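Local coordinates for DUF5625 domain-containing protein (Sulfurospirillum deleyianum, PDB 3NKG), which is of unknown function but folds as a two-sheet antiparallel beta sandwich, consistent with its family's grouping among galactose-binding-domain-like proteins, at residues His33-Phe38 and Asp164-Ile169; Ser29-Leu34 and Ile135-Leu140; Ile100-His105 and Tyr145-Glu150. All coordinates share one frame; numbering follows the deposited sequence. Where two conformers were deposited one is given.

Interaction 1. Residues His33-Phe38 and Asp164-Ile169; sequences HLILQF and DFTIYI
One face of the Tyr-168 ring is covered by His-33, whose CB lies over it, 4.0 Å from the ring centroid, a CH-pi contact. The two rings themselves meet obliquely, planes at 59°, and Tyr-168 CE1 lies in the plane of the imidazole at its edge, 3.7 Å from His-33 CD2. Tyr-168 has CG wedged between its backbone N and carbonyl carbon (chi1 72°), a torsion that folds the ring back over the partner strand, where CE2 also meets Ile-35 CD1 at 3.7 Å. With Tyr-168 cut back to an alanine, His-33 CB is likely to lose the ring face lying over it, and the end of Ile-35 its aromatic neighbour. On the opposite side of the sheet the Phe-165 ring takes Leu-34 CD1 and Leu-36 CD2 at its edge, with Leu-34 CD1 4.0 Å from Phe-165 CZ. Leu-34 CD2 packs 3.6 Å from Ile-167 CG1. Farther along the tyrosine side, Thr-166 OG1 donates to Gln-37 OE1 (2.9 Å) from 35° above the carbonyl plane, and a water also donates to Gln-37 OE1. Six backbone bonds set the register of this central antiparallel pair in one four-stranded sheet of the sandwich. Strand 7-11 flanks 163-169, with Ser-8 OG bonded to Thr-166 OG1; strand 132-140 flanks 30-38, and helix 49-58 packs on Phe-38.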
loop_
_atom_site.group_PDB
_atom_site.type_symbol
_atom_site.label_atom_id
_atom_site.label_comp_id
_atom_site.label_asym_id
_atom_site.label_seq_id
_atom_site.Cartn_x
_atom_site.Cartn_y
_atom_site.Cartn_z
ATOM N N HIS A 33 -1.090 5.072 9.571
ATOM C CA HIS A 33 -0.691 4.058 8.620
ATOM C C HIS A 33 -0.849 4.577 7.202
ATOM O O HIS A 33 -1.859 5.218 6.879
ATOM C CB HIS A 33 -1.570 2.815 8.772
ATOM C CG HIS A 33 -1.464 2.165 10.109
ATOM N ND1 HIS A 33 -0.250 1.897 10.708
ATOM C CD2 HIS A 33 -2.418 1.729 10.967
ATOM C CE1 HIS A 33 -0.461 1.326 11.882
ATOM N NE2 HIS A 33 -1.768 1.219 12.065
ATOM N N LEU A 34 0.137 4.258 6.361
ATOM C CA LEU A 34 0.079 4.498 4.925
ATOM C C LEU A 34 0.020 3.135 4.250
ATOM O O LEU A 34 0.878 2.295 4.492
ATOM C CB LEU A 34 1.336 5.217 4.444
ATOM C CG LEU A 34 1.745 6.499 5.157
ATOM C CD1 LEU A 34 2.797 7.211 4.337
ATOM C CD2 LEU A 34 0.545 7.399 5.360
ATOM N N ILE A 35 -0.993 2.907 3.415
ATOM C CA ILE A 35 -1.187 1.571 2.843
ATOM C C ILE A 35 -1.690 1.673 1.424
ATOM O O ILE A 35 -2.132 2.742 0.981
ATOM C CB ILE A 35 -2.243 0.751 3.639
ATOM C CG1 ILE A 35 -3.642 1.283 3.356
ATOM C CG2 ILE A 35 -1.950 0.765 5.169
ATOM C CD1 ILE A 35 -4.747 0.585 4.118
ATOM N N LEU A 36 -1.633 0.559 0.705
ATOM C CA LEU A 36 -2.303 0.477 -0.576
ATOM C C LEU A 36 -3.464 -0.482 -0.429
ATOM O O LEU A 36 -3.303 -1.580 0.139
ATOM C CB LEU A 36 -1.340 -0.059 -1.657
ATOM C CG LEU A 36 -0.072 0.757 -1.865
ATOM C CD1 LEU A 36 0.809 0.051 -2.868
ATOM C CD2 LEU A 36 -0.416 2.151 -2.322
ATOM N N GLN A 37 -4.619 -0.103 -0.971
ATOM C CA GLN A 37 -5.805 -0.958 -0.976
ATOM C C GLN A 37 -6.191 -1.302 -2.402
ATOM O O GLN A 37 -6.406 -0.396 -3.226
ATOM C CB GLN A 37 -6.989 -0.248 -0.322
ATOM C CG GLN A 37 -6.766 0.146 1.127
ATOM C CD GLN A 37 -8.004 0.786 1.738
ATOM O OE1 GLN A 37 -8.371 1.914 1.399
ATOM N NE2 GLN A 37 -8.662 0.057 2.626
ATOM N N PHE A 38 -6.288 -2.605 -2.674
ATOM C CA PHE A 38 -6.595 -3.131 -4.009
ATOM C C PHE A 38 -8.060 -3.535 -4.134
ATOM O O PHE A 38 -8.570 -4.296 -3.309
ATOM C CB PHE A 38 -5.736 -4.368 -4.276
ATOM C CG PHE A 38 -4.279 -4.074 -4.336
ATOM C CD1 PHE A 38 -3.588 -3.683 -3.183
ATOM C CD2 PHE A 38 -3.608 -4.109 -5.555
ATOM C CE1 PHE A 38 -2.252 -3.395 -3.250
ATOM C CE2 PHE A 38 -2.285 -3.828 -5.630
ATOM C CZ PHE A 38 -1.588 -3.470 -4.492
ATOM N N ASP A 164 -6.002 2.250 -4.226
ATOM C CA ASP A 164 -5.987 3.489 -3.442
ATOM C C ASP A 164 -4.741 3.541 -2.567
ATOM O O ASP A 164 -4.406 2.559 -1.891
ATOM C CB ASP A 164 -7.198 3.556 -2.505
ATOM C CG ASP A 164 -8.483 3.881 -3.229
ATOM O OD1 ASP A 164 -8.435 4.630 -4.226
ATOM O OD2 ASP A 164 -9.544 3.400 -2.793
ATOM N N PHE A 165 -4.043 4.663 -2.598
ATOM C CA PHE A 165 -3.136 5.013 -1.510
ATOM C C PHE A 165 -3.984 5.589 -0.376
ATOM O O PHE A 165 -4.752 6.539 -0.575
ATOM C CB PHE A 165 -2.092 6.019 -1.977
ATOM C CG PHE A 165 -1.216 6.538 -0.883
ATOM C CD1 PHE A 165 -0.080 5.838 -0.495
ATOM C CD2 PHE A 165 -1.501 7.729 -0.263
ATOM C CE1 PHE A 165 0.739 6.317 0.517
ATOM C CE2 PHE A 165 -0.676 8.218 0.760
ATOM C CZ PHE A 165 0.433 7.505 1.147
ATOM N N THR A 166 -3.850 5.015 0.814
ATOM C CA THR A 166 -4.717 5.391 1.932
ATOM C C THR A 166 -3.954 5.751 3.216
ATOM O O THR A 166 -3.004 5.064 3.600
ATOM C CB THR A 166 -5.747 4.294 2.198
ATOM O OG1 THR A 166 -6.656 4.251 1.101
ATOM C CG2 THR A 166 -6.541 4.571 3.470
ATOM N N ILE A 167 -4.372 6.844 3.854
ATOM C CA ILE A 167 -3.833 7.254 5.155
ATOM C C ILE A 167 -4.925 7.103 6.191
ATOM O O ILE A 167 -6.013 7.694 6.064
ATOM C CB ILE A 167 -3.367 8.729 5.130
ATOM C CG1 ILE A 167 -2.418 8.965 3.963
ATOM C CG2 ILE A 167 -2.667 9.137 6.454
ATOM C CD1 ILE A 167 -2.410 10.377 3.459
ATOM N N TYR A 168 -4.675 6.296 7.212
ATOM C CA TYR A 168 -5.628 6.251 8.315
ATOM C C TYR A 168 -4.930 6.192 9.678
ATOM O O TYR A 168 -3.776 5.767 9.796
ATOM C CB TYR A 168 -6.660 5.124 8.130
ATOM C CG TYR A 168 -6.111 3.731 8.342
ATOM C CD1 TYR A 168 -6.371 3.037 9.513
ATOM C CD2 TYR A 168 -5.338 3.110 7.374
ATOM C CE1 TYR A 168 -5.866 1.751 9.720
ATOM C CE2 TYR A 168 -4.823 1.834 7.576
ATOM C CZ TYR A 168 -5.095 1.158 8.749
ATOM O OH TYR A 168 -4.586 -0.113 8.956
ATOM N N ILE A 169 -5.637 6.631 10.713
ATOM C CA ILE A 169 -5.011 6.821 12.009
ATOM C C ILE A 169 -4.690 5.460 12.604
ATOM O O ILE A 169 -5.450 4.515 12.421
ATOM C CB ILE A 169 -5.916 7.650 12.952
ATOM C CG1 ILE A 169 -5.079 8.349 14.027
ATOM C CG2 ILE A 169 -7.005 6.777 13.548
ATOM C CD1 ILE A 169 -5.860 9.310 14.890
HETATM O O HOH W 1 -10.279 3.174 -0.447
#

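Interaction 2. Residues Ser29-Leu34 and Ile135-Leu140; sequences SWSYHL and ITTISL
His-33 and Thr-137 hold matching first torsions, CG of the one (chi1 -62°) and OG1 of the other (chi1 -57°) both lying beside their own backbone N, and the side chains run alongside each other. Thr-137 OG1 thereby reaches the edge of the imidazole in its plane and hydrogen-bonds ND1 of His-33 at 2.9 Å. This antiparallel pairing contains a classic beta bulge, in which Ile-135 and Thr-136 both face Leu-34. The evidence is in the bonding: Leu-34 O takes Ile-135 N at 3.0 Å and, weakly, Thr-136 N at 3.3 Å, while Leu-34 N donates to Thr-136 O. Beyond the bulge the ladder continues through Tyr-32 with Ile-138 and Trp-30 with Leu-140, and the non-hydrogen-bonded pair Ser-31 and Ser-139 comes close, with CA atoms 4.0 Å apart. Strand 132-140 is outermost in its sheet within the chain, whereas strand 163-169 pairs with the other edge of 30-38; just past that strand, Asn-170 binds Ser-31 OG and Trp-30 NE1. Tyr-32 OH bonds Glu-28 O, and the Tyr-32 ring crosses Leu-140 at about a right angle, Tyr-32 CD1 lying 4.2 Å from Leu-140 CB. Leu-34 CD1 packs 3.7 Å from the methyl CG2 of Thr-136.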
loop_
_atom_site.group_PDB
_atom_site.type_symbol
_atom_site.label_atom_id
_atom_site.label_comp_id
_atom_site.label_asym_id
_atom_site.label_seq_id
_atom_site.Cartn_x
_atom_site.Cartn_y
_atom_site.Cartn_z
ATOM N N SER A 29 -2.615 15.127 16.108
ATOM C CA SER A 29 -1.223 14.719 16.202
ATOM C C SER A 29 -1.190 13.274 16.684
ATOM O O SER A 29 -1.482 12.992 17.851
ATOM C CB SER A 29 -0.447 15.631 17.168
ATOM O OG SER A 29 -0.433 16.963 16.685
ATOM N N TRP A 30 -0.847 12.356 15.787
ATOM C CA TRP A 30 -0.785 10.943 16.149
ATOM C C TRP A 30 0.041 10.184 15.100
ATOM O O TRP A 30 0.696 10.800 14.240
ATOM C CB TRP A 30 -2.204 10.381 16.215
ATOM C CG TRP A 30 -2.358 9.214 17.116
ATOM C CD1 TRP A 30 -2.495 7.908 16.749
ATOM C CD2 TRP A 30 -2.392 9.237 18.549
ATOM N NE1 TRP A 30 -2.616 7.116 17.864
ATOM C CE2 TRP A 30 -2.553 7.903 18.977
ATOM C CE3 TRP A 30 -2.312 10.261 19.503
ATOM C CZ2 TRP A 30 -2.637 7.564 20.334
ATOM C CZ3 TRP A 30 -2.391 9.917 20.849
ATOM C CH2 TRP A 30 -2.548 8.579 21.250
ATOM N N SER A 31 0.026 8.854 15.161
ATOM C CA SER A 31 0.701 8.084 14.128
ATOM C C SER A 31 -0.354 7.597 13.148
ATOM O O SER A 31 -1.523 7.385 13.536
ATOM C CB SER A 31 1.502 6.901 14.701
ATOM O OG SER A 31 0.680 5.993 15.415
ATOM N N TYR A 32 0.066 7.443 11.893
ATOM C CA TYR A 32 -0.831 7.108 10.788
ATOM C C TYR A 32 -0.252 6.031 9.925
ATOM O O TYR A 32 0.910 6.086 9.537
ATOM C CB TYR A 32 -1.079 8.316 9.883
ATOM C CG TYR A 32 -1.896 9.366 10.556
ATOM C CD1 TYR A 32 -1.314 10.256 11.451
ATOM C CD2 TYR A 32 -3.268 9.445 10.337
ATOM C CE1 TYR A 32 -2.090 11.228 12.103
ATOM C CE2 TYR A 32 -4.033 10.395 10.964
ATOM C CZ TYR A 32 -3.445 11.286 11.856
ATOM O OH TYR A 32 -4.228 12.238 12.479
ATOM N N HIS A 33 -1.090 5.072 9.571
ATOM C CA HIS A 33 -0.691 4.058 8.620
ATOM C C HIS A 33 -0.849 4.577 7.202
ATOM O O HIS A 33 -1.859 5.218 6.879
ATOM C CB HIS A 33 -1.570 2.815 8.772
ATOM C CG HIS A 33 -1.464 2.165 10.109
ATOM N ND1 HIS A 33 -0.250 1.897 10.708
ATOM C CD2 HIS A 33 -2.418 1.729 10.967
ATOM C CE1 HIS A 33 -0.461 1.326 11.882
ATOM N NE2 HIS A 33 -1.768 1.219 12.065
ATOM N N LEU A 34 0.137 4.258 6.361
ATOM C CA LEU A 34 0.079 4.498 4.925
ATOM C C LEU A 34 0.020 3.135 4.250
ATOM O O LEU A 34 0.878 2.295 4.492
ATOM C CB LEU A 34 1.336 5.217 4.444
ATOM C CG LEU A 34 1.745 6.499 5.157
ATOM C CD1 LEU A 34 2.797 7.211 4.337
ATOM C CD2 LEU A 34 0.545 7.399 5.360
ATOM N N ILE A 135 2.554 -0.069 3.804
ATOM C CA ILE A 135 3.797 0.583 3.385
ATOM C C ILE A 135 4.616 1.027 4.596
ATOM O O ILE A 135 5.761 0.588 4.802
ATOM C CB ILE A 135 3.542 1.836 2.522
ATOM C CG1 ILE A 135 2.735 1.523 1.268
ATOM C CG2 ILE A 135 4.848 2.478 2.116
ATOM C CD1 ILE A 135 2.048 2.756 0.667
ATOM N N THR A 136 4.040 1.917 5.396
ATOM C CA THR A 136 4.741 2.416 6.576
ATOM C C THR A 136 3.751 3.053 7.569
ATOM O O THR A 136 2.563 3.223 7.271
ATOM C CB THR A 136 5.878 3.429 6.185
ATOM O OG1 THR A 136 6.739 3.678 7.307
ATOM C CG2 THR A 136 5.294 4.759 5.683
ATOM N N THR A 137 4.252 3.348 8.760
ATOM C CA THR A 137 3.504 4.102 9.767
ATOM C C THR A 137 4.336 5.334 10.109
ATOM O O THR A 137 5.539 5.218 10.362
ATOM C CB THR A 137 3.313 3.259 11.029
ATOM O OG1 THR A 137 2.655 2.032 10.690
ATOM C CG2 THR A 137 2.476 4.010 12.078
ATOM N N ILE A 138 3.707 6.506 10.125
ATOM C CA ILE A 138 4.429 7.755 10.323
ATOM C C ILE A 138 3.707 8.660 11.346
ATOM O O ILE A 138 2.467 8.792 11.326
ATOM C CB ILE A 138 4.591 8.513 8.984
ATOM C CG1 ILE A 138 5.366 9.818 9.182
ATOM C CG2 ILE A 138 3.237 8.841 8.401
ATOM C CD1 ILE A 138 5.505 10.631 7.885
ATOM N N SER A 139 4.483 9.279 12.234
ATOM C CA SER A 139 3.910 10.221 13.186
ATOM C C SER A 139 3.785 11.591 12.534
ATOM O O SER A 139 4.795 12.195 12.183
ATOM C CB SER A 139 4.752 10.322 14.468
ATOM O OG SER A 139 4.756 9.085 15.156
ATOM N N LEU A 140 2.549 12.083 12.393
ATOM C CA LEU A 140 2.286 13.414 11.822
ATOM C C LEU A 140 1.604 14.314 12.856
ATOM O O LEU A 140 0.675 13.879 13.554
ATOM C CB LEU A 140 1.386 13.296 10.585
ATOM C CG LEU A 140 1.996 12.437 9.455
ATOM C CD1 LEU A 140 0.953 11.988 8.420
ATOM C CD2 LEU A 140 3.116 13.193 8.790
#

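Interaction 3. Residues Ile100-His105 and Tyr145-Glu150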
loop_
_atom_site.group_PDB
_atom_site.type_symbol
_atom_site.label_atom_id
_atom_site.label_comp_id
_atom_site.label_asym_id
_atom_site.label_seq_id
_atom_site.Cartn_x
_atom_site.Cartn_y
_atom_site.Cartn_z
ATOM N N ILE A 100 7.484 2.380 -4.387
ATOM C CA ILE A 100 6.616 3.541 -4.283
ATOM C C ILE A 100 7.460 4.638 -3.664
ATOM O O ILE A 100 8.094 4.435 -2.621
ATOM C CB ILE A 100 5.471 3.278 -3.311
ATOM C CG1 ILE A 100 4.584 2.137 -3.822
ATOM C CG2 ILE A 100 4.634 4.545 -3.100
ATOM C CD1 ILE A 100 3.753 2.507 -5.009
ATOM N N LYS A 101 7.475 5.802 -4.294
ATOM C CA LYS A 101 8.177 6.928 -3.714
ATOM C C LYS A 101 7.174 7.897 -3.119
ATOM O O LYS A 101 6.273 8.406 -3.813
ATOM C CB LYS A 101 9.054 7.618 -4.760
ATOM C CG LYS A 101 9.936 8.724 -4.208
ATOM C CD LYS A 101 10.869 9.243 -5.302
ATOM C CE LYS A 101 11.155 10.717 -5.139
ATOM N NZ LYS A 101 12.101 11.212 -6.186
ATOM N N ILE A 102 7.330 8.143 -1.823
ATOM C CA ILE A 102 6.483 9.102 -1.127
ATOM C C ILE A 102 7.259 10.340 -0.712
ATOM O O ILE A 102 8.265 10.254 -0.001
ATOM C CB ILE A 102 5.833 8.482 0.126
ATOM C CG1 ILE A 102 4.962 7.295 -0.273
ATOM C CG2 ILE A 102 4.970 9.517 0.882
ATOM C CD1 ILE A 102 4.498 6.482 0.904
ATOM N N THR A 103 6.778 11.491 -1.166
ATOM C CA THR A 103 7.341 12.785 -0.787
ATOM C C THR A 103 6.313 13.587 -0.006
ATOM O O THR A 103 5.174 13.709 -0.433
ATOM C CB THR A 103 7.766 13.576 -2.037
ATOM O OG1 THR A 103 8.629 12.752 -2.831
ATOM C CG2 THR A 103 8.517 14.829 -1.647
ATOM N N ILE A 104 6.707 14.122 1.146
ATOM C CA ILE A 104 5.788 14.901 1.966
ATOM C C ILE A 104 6.337 16.294 2.288
ATOM O O ILE A 104 7.426 16.419 2.857
ATOM C CB ILE A 104 5.449 14.204 3.304
ATOM C CG1 ILE A 104 4.946 12.781 3.067
ATOM C CG2 ILE A 104 4.386 14.986 4.078
ATOM C CD1 ILE A 104 4.664 12.035 4.357
ATOM N N HIS A 105 5.565 17.321 1.923
ATOM C CA HIS A 105 5.816 18.696 2.364
ATOM C C HIS A 105 4.799 19.160 3.398
ATOM O O HIS A 105 3.602 18.902 3.269
ATOM C CB HIS A 105 5.757 19.662 1.198
ATOM C CG HIS A 105 6.918 19.546 0.262
ATOM N ND1 HIS A 105 7.005 18.549 -0.686
ATOM C CD2 HIS A 105 8.028 20.302 0.127
ATOM C CE1 HIS A 105 8.127 18.701 -1.367
ATOM N NE2 HIS A 105 8.767 19.759 -0.895
ATOM N N TYR A 145 -0.510 19.191 4.810
ATOM C CA TYR A 145 0.622 18.577 4.114
ATOM C C TYR A 145 0.327 18.380 2.624
ATOM O O TYR A 145 -0.836 18.260 2.218
ATOM C CB TYR A 145 0.944 17.204 4.741
ATOM C CG TYR A 145 1.270 17.277 6.213
ATOM C CD1 TYR A 145 0.256 17.210 7.177
ATOM C CD2 TYR A 145 2.587 17.424 6.644
ATOM C CE1 TYR A 145 0.551 17.271 8.522
ATOM C CE2 TYR A 145 2.893 17.497 7.989
ATOM C CZ TYR A 145 1.868 17.420 8.926
ATOM O OH TYR A 145 2.160 17.515 10.263
ATOM N N ILE A 146 1.379 18.353 1.815
ATOM C CA ILE A 146 1.266 17.880 0.444
ATOM C C ILE A 146 1.911 16.501 0.346
ATOM O O ILE A 146 3.111 16.339 0.610
ATOM C CB ILE A 146 1.957 18.826 -0.537
ATOM C CG1 ILE A 146 1.358 20.244 -0.399
ATOM C CG2 ILE A 146 1.868 18.290 -1.972
ATOM C CD1 ILE A 146 -0.127 20.251 -0.452
ATOM N N PHE A 147 1.110 15.507 -0.032
ATOM C CA PHE A 147 1.627 14.181 -0.294
ATOM C C PHE A 147 1.784 13.990 -1.793
ATOM O O PHE A 147 0.859 14.205 -2.562
ATOM C CB PHE A 147 0.662 13.138 0.243
ATOM C CG PHE A 147 0.813 12.849 1.709
ATOM C CD1 PHE A 147 0.478 13.806 2.662
ATOM C CD2 PHE A 147 1.277 11.604 2.137
ATOM C CE1 PHE A 147 0.612 13.537 4.028
ATOM C CE2 PHE A 147 1.412 11.322 3.482
ATOM C CZ PHE A 147 1.074 12.289 4.439
ATOM N N ARG A 148 2.965 13.581 -2.209
ATOM C CA ARG A 148 3.175 13.221 -3.597
ATOM C C ARG A 148 3.520 11.736 -3.620
ATOM O O ARG A 148 4.405 11.286 -2.895
ATOM C CB ARG A 148 4.306 14.057 -4.178
ATOM C CG ARG A 148 4.625 13.760 -5.614
ATOM C CD ARG A 148 5.847 14.554 -6.035
ATOM N NE ARG A 148 6.449 13.983 -7.227
ATOM C CZ ARG A 148 6.548 14.608 -8.393
ATOM N NH1 ARG A 148 7.128 13.993 -9.421
ATOM N NH2 ARG A 148 6.077 15.847 -8.528
ATOM N N ILE A 149 2.797 10.976 -4.436
ATOM C CA ILE A 149 2.978 9.530 -4.492
ATOM C C ILE A 149 3.282 9.136 -5.930
ATOM O O ILE A 149 2.509 9.440 -6.834
ATOM C CB ILE A 149 1.739 8.744 -3.999
ATOM C CG1 ILE A 149 1.356 9.158 -2.577
ATOM C CG2 ILE A 149 2.035 7.203 -4.050
ATOM C CD1 ILE A 149 0.289 10.250 -2.500
ATOM N N GLU A 150 4.430 8.491 -6.126
ATOM C CA GLU A 150 4.886 8.102 -7.440
ATOM C C GLU A 150 5.069 6.589 -7.486
ATOM O O GLU A 150 5.746 6.000 -6.637
ATOM C CB GLU A 150 6.209 8.804 -7.789
ATOM C CG GLU A 150 6.884 8.247 -9.060
ATOM C CD GLU A 150 8.061 9.101 -9.585
ATOM O OE1 GLU A 150 8.479 10.063 -8.904
ATOM O OE2 GLU A 150 8.568 8.808 -10.701
HETATM O O HOH W 2 4.986 16.547 -1.600
#
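Two neighbouring antiparallel strands in the middle of the second four-stranded sheet, 98-107 and 143-151, meet here in a regular ladder with an apolar and a mainly polar face. Six backbone hydrogen bonds join Lys-101 with Glu-150, Thr-103 with Arg-148 and His-105 with Ile-146; Thr-103 N lies 2.9 Å from Arg-148 O. On the apolar face Ile-104 lies alongside Phe-147, its CG1 over one face of the ring, 4.0 Å from the centroid and 17° off the normal. CG1 of Ile-104 lies beside the backbone N (chi1 -53°), and the extended chain beyond it takes CD1 to Phe-147 CE2 at a close 3.4 Å, while Ile-104 CG2 meets Tyr-145 CD2 at 4.0 Å. At the other end, Ile-100 CG2 and Ile-149 CG2 touch at 3.8 Å. The other face carries mainly polar side chains. A water in the plane of the His-105 ring lies 3.0 Å from ND1 of that residue and donates to Ile-146 O, and Thr-103 OG1 bonds Asp-118 on strand 113-123. Ile-102, Phe-147 and Ile-149 pack onto Phe-165 of the opposing sheet, the buried interlayer of a beta sandwich.

How the interactions relate
Interactions 1 and 2 use the two edges of one strand, 30-38, and share His-33 and Leu-34; together they place it between 163-169 and 132-140. Interaction 3 is the central pair of the facing sheet. Interaction 1 is the most buried, near the chain centre, whereas interactions 2 and 3 are partly buried and lie farther out. Interactions 1 and 3 meet face to face: Phe-165 CE1 is 3.8 Å from Ile-102 CD1, and Ile-167 CD1 is 3.9 Å from Phe-147 CE2. Leu-140 of interaction 2 also reaches Phe-147. Chemistry follows position: mainly aliphatic and aromatic groups lie between the sheets, while most histidine, threonine and charged groups face outward, beside Tyr-168, Ile-35 and Ile-146.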